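Local coordinates for ATP-dependent Clp protease proteolytic subunit (Plasmodium falciparum, PDB 4GM2), which is an inactive subunit of the apicoplast Clp (caseinolytic) protease complex and belongs to the peptidase S14 family of serine peptidases, at residues S35-Y38 / P39-E43; T170-T174 / N175-N179; E191-F195 / K196-H200. One frame throughout, in Å; residues are numbered along the deposited sequence.

How the contacts relate
All three contacts are local and partly buried, and none is wholly core or wholly surface. Contacts 1 and 2 open helices 39-55 and 174-180, whereas contact 3 closes helix 189-194. Contact 1 stands apart, on the other side of the chain's centre, with nearest atoms about 17 Å from contact 2 and about 14 Å from contact 3; of the three it alone is touched by another subunit. Contacts 2 and 3 meet directly, Ile177 CD1 lying 3.8 Å from Phe195 CZ. Backbone hydrogen bonds carry the polar load in each. Around them, contact 1 adds aromatic rings, contact 2 the aliphatic root of a lysine, and contact 3 a largely aliphatic cluster.

Contact 1: residues S35-Y38 / P39-E43; sequences SPIY and PHISE
Tyr38 meets Ile41 and Ser42 at the N-terminus of helix 39-55, where Tyr38 is the N-cap and Ile37 centres an inverse gamma turn. This helix links the parallel neighbours 30-33 and 61-67, a beta-alpha-beta crossover. The main acceptor is Tyr38 O, gripped by two amides. Ser42 N lies 3.3 Å from Tyr38 O, almost in line with the carbonyl. Ile41 N, 2.9 Å from Tyr38 O, stands well above the carbonyl plane, and its N-H...O angle of 132° makes it the more bent bond. The amides of Ile41 and Ser42 are thus both satisfied by the carbonyl of the N-cap residue. The hydroxyls are less settled: Ser42 OG may donate to Pro39 O or, weakly, to Asp84, and Ser35 OG may donate to Pro36 O. Outside the segments, Ile37 O accepts from Asn78 ND2, and Glu43 OE1 from Ser34 OG of a neighbouring subunit.

Packing surrounds these bonds. Ile37 CG2 lies 3.9 Å from Ile41 CG2, the two side chains crossing at about a right angle. His40 CG, lodged between its backbone N and carbonyl carbon (chi1 66°), brings the imidazole beside the Tyr38 ring; the planes are within 5° of parallel but slid apart, and the centroids are 5.6 Å from each other, so overlap is slight. At the edge of the tyrosine ring, Ile41 CG1 sits 4.0 Å from Tyr38 CD1.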
# COMPACT_ATOMS: atom_id res chain seq x y z
N SER A 35 8.72 21.28 -4.32
CA SER A 35 9.08 21.06 -2.93
C SER A 35 10.54 21.45 -2.71
O SER A 35 11.25 21.75 -3.67
CB SER A 35 8.89 19.58 -2.57
OG SER A 35 9.79 18.77 -3.29
N PRO A 36 11.00 21.46 -1.45
CA PRO A 36 12.44 21.53 -1.20
C PRO A 36 13.17 20.39 -1.91
O PRO A 36 12.60 19.31 -2.06
CB PRO A 36 12.55 21.35 0.31
CG PRO A 36 11.26 21.88 0.84
CD PRO A 36 10.22 21.57 -0.20
N ILE A 37 14.40 20.61 -2.35
CA ILE A 37 15.14 19.56 -3.05
C ILE A 37 15.81 18.61 -2.05
O ILE A 37 17.01 18.73 -1.77
CB ILE A 37 16.16 20.13 -4.08
CG1 ILE A 37 15.54 21.29 -4.86
CG2 ILE A 37 16.65 19.03 -5.02
CD1 ILE A 37 16.49 21.96 -5.83
N TYR A 38 15.02 17.69 -1.52
CA TYR A 38 15.51 16.60 -0.66
C TYR A 38 16.41 15.66 -1.47
O TYR A 38 16.33 15.64 -2.70
CB TYR A 38 14.34 15.79 -0.10
CG TYR A 38 13.32 16.58 0.68
CD1 TYR A 38 12.11 16.96 0.09
CD2 TYR A 38 13.54 16.93 2.01
CE1 TYR A 38 11.17 17.69 0.79
CE2 TYR A 38 12.60 17.65 2.73
CZ TYR A 38 11.42 18.02 2.11
OH TYR A 38 10.48 18.74 2.82
N PRO A 39 17.26 14.87 -0.79
CA PRO A 39 18.12 13.89 -1.48
C PRO A 39 17.40 13.06 -2.54
O PRO A 39 17.95 12.86 -3.63
CB PRO A 39 18.61 13.00 -0.34
CG PRO A 39 18.64 13.90 0.85
CD PRO A 39 17.56 14.93 0.66
N HIS A 40 16.19 12.60 -2.24
CA HIS A 40 15.42 11.77 -3.18
C HIS A 40 14.82 12.55 -4.32
O HIS A 40 14.52 11.97 -5.37
CB HIS A 40 14.34 10.98 -2.44
CG HIS A 40 13.26 11.84 -1.85
ND1 HIS A 40 12.13 12.15 -2.51
CD2 HIS A 40 13.16 12.45 -0.60
CE1 HIS A 40 11.35 12.92 -1.73
NE2 HIS A 40 11.98 13.11 -0.56
N ILE A 41 14.62 13.85 -4.13
CA ILE A 41 14.06 14.72 -5.16
C ILE A 41 15.06 14.92 -6.30
O ILE A 41 14.70 14.81 -7.47
CB ILE A 41 13.58 16.07 -4.59
CG1 ILE A 41 12.32 15.89 -3.72
CG2 ILE A 41 13.36 17.10 -5.69
CD1 ILE A 41 11.10 15.34 -4.44
N SER A 42 16.31 15.21 -5.94
CA SER A 42 17.36 15.42 -6.94
C SER A 42 17.63 14.14 -7.73
O SER A 42 17.97 14.18 -8.91
CB SER A 42 18.64 15.98 -6.31
OG SER A 42 19.11 15.16 -5.25
N GLU A 43 17.45 13.00 -7.06
CA GLU A 43 17.54 11.70 -7.71
C GLU A 43 16.41 11.52 -8.73
O GLU A 43 16.63 11.00 -9.82
CB GLU A 43 17.50 10.60 -6.66
CG GLU A 43 17.26 9.21 -7.21
CD GLU A 43 16.83 8.25 -6.12
OE1 GLU A 43 17.68 7.89 -5.27
OE2 GLU A 43 15.63 7.87 -6.11

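Contact 2: residues T170-T174 / N175-N179; sequences TEKDT and NVISN
Thr174 O accepts the amide of Ser178 at 2.8 Å from Ser178 N, with an N-H...O angle of 155° and the donor standing above the carbonyl plane. One residue earlier, Asp173 O takes Ile177 N at 3.2 Å, a fairly straight bond (159°), and a weak, bent one from Val176 N. Asp173 is the N-cap, yet its carboxylate makes no capping bond; its carbonyl oxygen does the work. Farther out, Thr170 OG1 is satisfied by Ile166 O of the preceding helix 148-170, and Ile177 CD1 packs 3.7 Å from that same Thr170 OG1.

The apolar layer is built on Lys172 CB, which lies 3.7 Å from Val176 CG1 and 4.0 Å from Ile177 CG1. Val176 CG1, between the backbone N and the carbonyl carbon (chi1 50°), is turned back over the entering chain, where it also meets Asp173 CB at 3.8 Å. The lysine chain bends away from the helix, and Lys172 makes a cation-pi contact with Phe195. Lys172 and Ile177 occupy the positions just before the cap and in the first turn that a hydrophobic staple joins, here with the aliphatic root of a lysine as one partner, at the start of helix 174-180 after a short helix-to-helix loop.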
# COMPACT_ATOMS: atom_id res chain seq x y z
N THR A 170 24.20 34.09 -16.11
CA THR A 170 23.82 35.50 -16.05
C THR A 170 24.67 36.39 -16.96
O THR A 170 24.40 37.58 -17.08
CB THR A 170 23.93 36.04 -14.61
OG1 THR A 170 25.26 35.85 -14.13
CG2 THR A 170 22.95 35.30 -13.68
N GLU A 171 25.69 35.80 -17.58
CA GLU A 171 26.64 36.50 -18.45
C GLU A 171 27.39 37.60 -17.71
O GLU A 171 27.53 38.72 -18.20
CB GLU A 171 25.93 37.07 -19.69
CG GLU A 171 25.48 36.02 -20.69
CD GLU A 171 24.54 36.57 -21.74
OE1 GLU A 171 24.42 37.80 -21.86
OE2 GLU A 171 23.92 35.75 -22.46
N LYS A 172 27.87 37.27 -16.51
CA LYS A 172 28.60 38.21 -15.67
C LYS A 172 29.96 37.64 -15.27
O LYS A 172 30.15 36.41 -15.31
CB LYS A 172 27.79 38.57 -14.43
CG LYS A 172 26.34 38.92 -14.73
CD LYS A 172 25.79 39.96 -13.78
CE LYS A 172 24.35 40.30 -14.14
NZ LYS A 172 24.16 40.73 -15.55
N ASP A 173 30.89 38.52 -14.90
CA ASP A 173 32.22 38.13 -14.42
C ASP A 173 32.13 37.35 -13.11
O ASP A 173 31.21 37.57 -12.32
CB ASP A 173 33.10 39.36 -14.22
CG ASP A 173 33.46 40.06 -15.52
OD1 ASP A 173 33.13 39.54 -16.61
OD2 ASP A 173 34.07 41.15 -15.46
N THR A 174 33.09 36.46 -12.87
CA THR A 174 33.12 35.73 -11.61
C THR A 174 33.41 36.65 -10.42
O THR A 174 33.06 36.33 -9.29
CB THR A 174 34.14 34.56 -11.61
OG1 THR A 174 35.38 34.99 -12.17
CG2 THR A 174 33.60 33.38 -12.40
N ASN A 175 34.02 37.80 -10.70
CA ASN A 175 34.29 38.84 -9.69
C ASN A 175 33.02 39.47 -9.13
O ASN A 175 32.88 39.64 -7.92
CB ASN A 175 35.18 39.94 -10.27
CG ASN A 175 36.40 39.40 -10.99
OD1 ASN A 175 36.29 38.58 -11.90
ND2 ASN A 175 37.58 39.87 -10.59
N VAL A 176 32.10 39.82 -10.03
CA VAL A 176 30.82 40.44 -9.64
C VAL A 176 29.87 39.43 -9.00
O VAL A 176 29.12 39.77 -8.09
CB VAL A 176 30.16 41.22 -10.82
CG1 VAL A 176 30.08 40.38 -12.08
CG2 VAL A 176 28.79 41.77 -10.44
N ILE A 177 29.93 38.18 -9.46
CA ILE A 177 29.12 37.10 -8.89
C ILE A 177 29.66 36.66 -7.52
O ILE A 177 28.88 36.44 -6.59
CB ILE A 177 28.99 35.90 -9.87
CG1 ILE A 177 28.19 36.30 -11.12
CG2 ILE A 177 28.36 34.69 -9.19
CD1 ILE A 177 26.78 36.80 -10.85
N SER A 178 30.98 36.56 -7.40
CA SER A 178 31.62 36.29 -6.11
C SER A 178 31.30 37.40 -5.11
O SER A 178 31.05 37.13 -3.93
CB SER A 178 33.13 36.15 -6.28
OG SER A 178 33.75 35.79 -5.06
N ASN A 179 31.30 38.64 -5.61
CA ASN A 179 30.96 39.84 -4.83
C ASN A 179 29.52 39.84 -4.32
O ASN A 179 29.25 40.25 -3.19
CB ASN A 179 31.22 41.08 -5.69
CG ASN A 179 30.80 42.37 -5.01
OD1 ASN A 179 31.49 42.88 -4.12
ND2 ASN A 179 29.67 42.92 -5.45

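Contact 3: residues E191-F195 / K196-H200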
# COMPACT_ATOMS: atom_id res chain seq x y z
N GLU A 191 13.43 41.99 -11.76
CA GLU A 191 14.82 42.07 -11.32
C GLU A 191 15.60 40.84 -11.76
O GLU A 191 16.80 40.91 -12.00
CB GLU A 191 14.89 42.25 -9.80
CG GLU A 191 14.38 43.60 -9.30
CD GLU A 191 14.21 43.66 -7.79
OE1 GLU A 191 13.92 42.62 -7.16
OE2 GLU A 191 14.35 44.77 -7.22
N ALA A 192 14.90 39.71 -11.86
CA ALA A 192 15.48 38.46 -12.32
C ALA A 192 15.74 38.50 -13.83
O ALA A 192 16.72 37.92 -14.30
CB ALA A 192 14.58 37.29 -11.97
N VAL A 193 14.86 39.18 -14.57
CA VAL A 193 15.03 39.36 -16.02
C VAL A 193 16.23 40.28 -16.28
O VAL A 193 17.04 40.01 -17.17
CB VAL A 193 13.76 39.91 -16.70
CG1 VAL A 193 14.03 40.35 -18.13
CG2 VAL A 193 12.65 38.87 -16.68
N ASP A 194 16.32 41.34 -15.48
CA ASP A 194 17.39 42.34 -15.60
C ASP A 194 18.76 41.76 -15.26
O ASP A 194 19.75 42.06 -15.92
CB ASP A 194 17.09 43.54 -14.71
CG ASP A 194 17.76 44.81 -15.19
OD1 ASP A 194 18.67 45.32 -14.50
OD2 ASP A 194 17.38 45.31 -16.27
N PHE A 195 18.80 40.92 -14.23
CA PHE A 195 20.04 40.28 -13.79
C PHE A 195 20.41 39.10 -14.70
O PHE A 195 21.49 38.52 -14.57
CB PHE A 195 19.92 39.83 -12.33
CG PHE A 195 21.25 39.54 -11.67
CD1 PHE A 195 22.04 40.58 -11.19
CD2 PHE A 195 21.69 38.24 -11.51
CE1 PHE A 195 23.25 40.33 -10.58
CE2 PHE A 195 22.91 37.97 -10.89
CZ PHE A 195 23.69 39.02 -10.43
N LYS A 196 19.50 38.78 -15.63
CA LYS A 196 19.68 37.69 -16.60
C LYS A 196 19.64 36.29 -15.98
O LYS A 196 20.24 35.36 -16.52
CB LYS A 196 20.92 37.91 -17.47
CG LYS A 196 20.63 38.70 -18.73
CD LYS A 196 21.89 39.29 -19.35
CE LYS A 196 22.11 40.72 -18.90
NZ LYS A 196 23.11 41.40 -19.78
N LEU A 197 18.93 36.16 -14.87
CA LEU A 197 18.61 34.86 -14.29
C LEU A 197 17.50 34.20 -15.10
O LEU A 197 17.38 32.98 -15.16
CB LEU A 197 18.14 35.02 -12.84
CG LEU A 197 19.16 35.18 -11.71
CD1 LEU A 197 18.46 35.60 -10.43
CD2 LEU A 197 19.96 33.90 -11.50
N ILE A 198 16.68 35.06 -15.71
CA ILE A 198 15.44 34.68 -16.37
C ILE A 198 15.39 35.46 -17.68
O ILE A 198 16.03 36.51 -17.82
CB ILE A 198 14.23 35.04 -15.46
CG1 ILE A 198 14.15 34.10 -14.25
CG2 ILE A 198 12.91 35.07 -16.23
CD1 ILE A 198 13.91 32.64 -14.57
N ASP A 199 14.63 34.94 -18.65
CA ASP A 199 14.51 35.58 -19.95
C ASP A 199 13.21 36.35 -20.13
O ASP A 199 13.23 37.53 -20.51
CB ASP A 199 14.69 34.55 -21.06
CG ASP A 199 16.06 33.91 -21.05
OD1 ASP A 199 17.05 34.66 -21.17
OD2 ASP A 199 16.15 32.67 -20.92
N HIS A 200 12.08 35.69 -19.87
CA HIS A 200 10.76 36.28 -20.13
C HIS A 200 9.81 36.10 -18.99
O HIS A 200 9.86 35.09 -18.27
CB HIS A 200 10.14 35.68 -21.39
CG HIS A 200 11.06 35.69 -22.59
ND1 HIS A 200 11.41 36.83 -23.22
CD2 HIS A 200 11.68 34.65 -23.28
CE1 HIS A 200 12.23 36.54 -24.25
NE2 HIS A 200 12.39 35.20 -24.29
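Ile198 packs back on Ala192 and Val193, folding the chain over the last turn of helix 189-194. Ile198 CB lies 4.0 Å from Ala192 O. From there the side chain forks: a chi1 of -72° sets CG1 anti to the carbonyl carbon and leaves CG2 anti to the backbone N. Ile198 CG1 runs onto Ala192 CB at 3.9 Å, while Ile198 CG2 meets Val193 CG2 at 3.8 Å, the side chains of Ile198 and Val193 crossing at about a right angle. CD1 leads off the helix, and this side chain also touches Phe131 of strand 130-133.

The fold-back is a Schellman motif. Lys196 takes a positive phi of 69°, and Leu197 N donates to Ala192 O at 2.9 Å, nearly in line with the carbonyl though bent at the hydrogen. Ile198 N lies 3.2 Å from Ala192 O, above the carbonyl plane, and Lys196 N gives a weak bond to Val193 O. Val193 CA adds a CA-H...O contact to Ile198 O, 3.5 Å long and rather straight at 166°. Beside the turn, Leu197 CG comes in at the edge of the Phe195 ring, 4.0 Å from Phe195 CD2, and that ring also meets Phe187. Downstream, Asp199 forms a salt bridge with Arg123 as the chain enters strand 200-201. Two amides converging on one carbonyl oxygen, sheltered by aliphatic carbons, are consistent with a reversal fixed by backbone bonding and closed over by apolar packing.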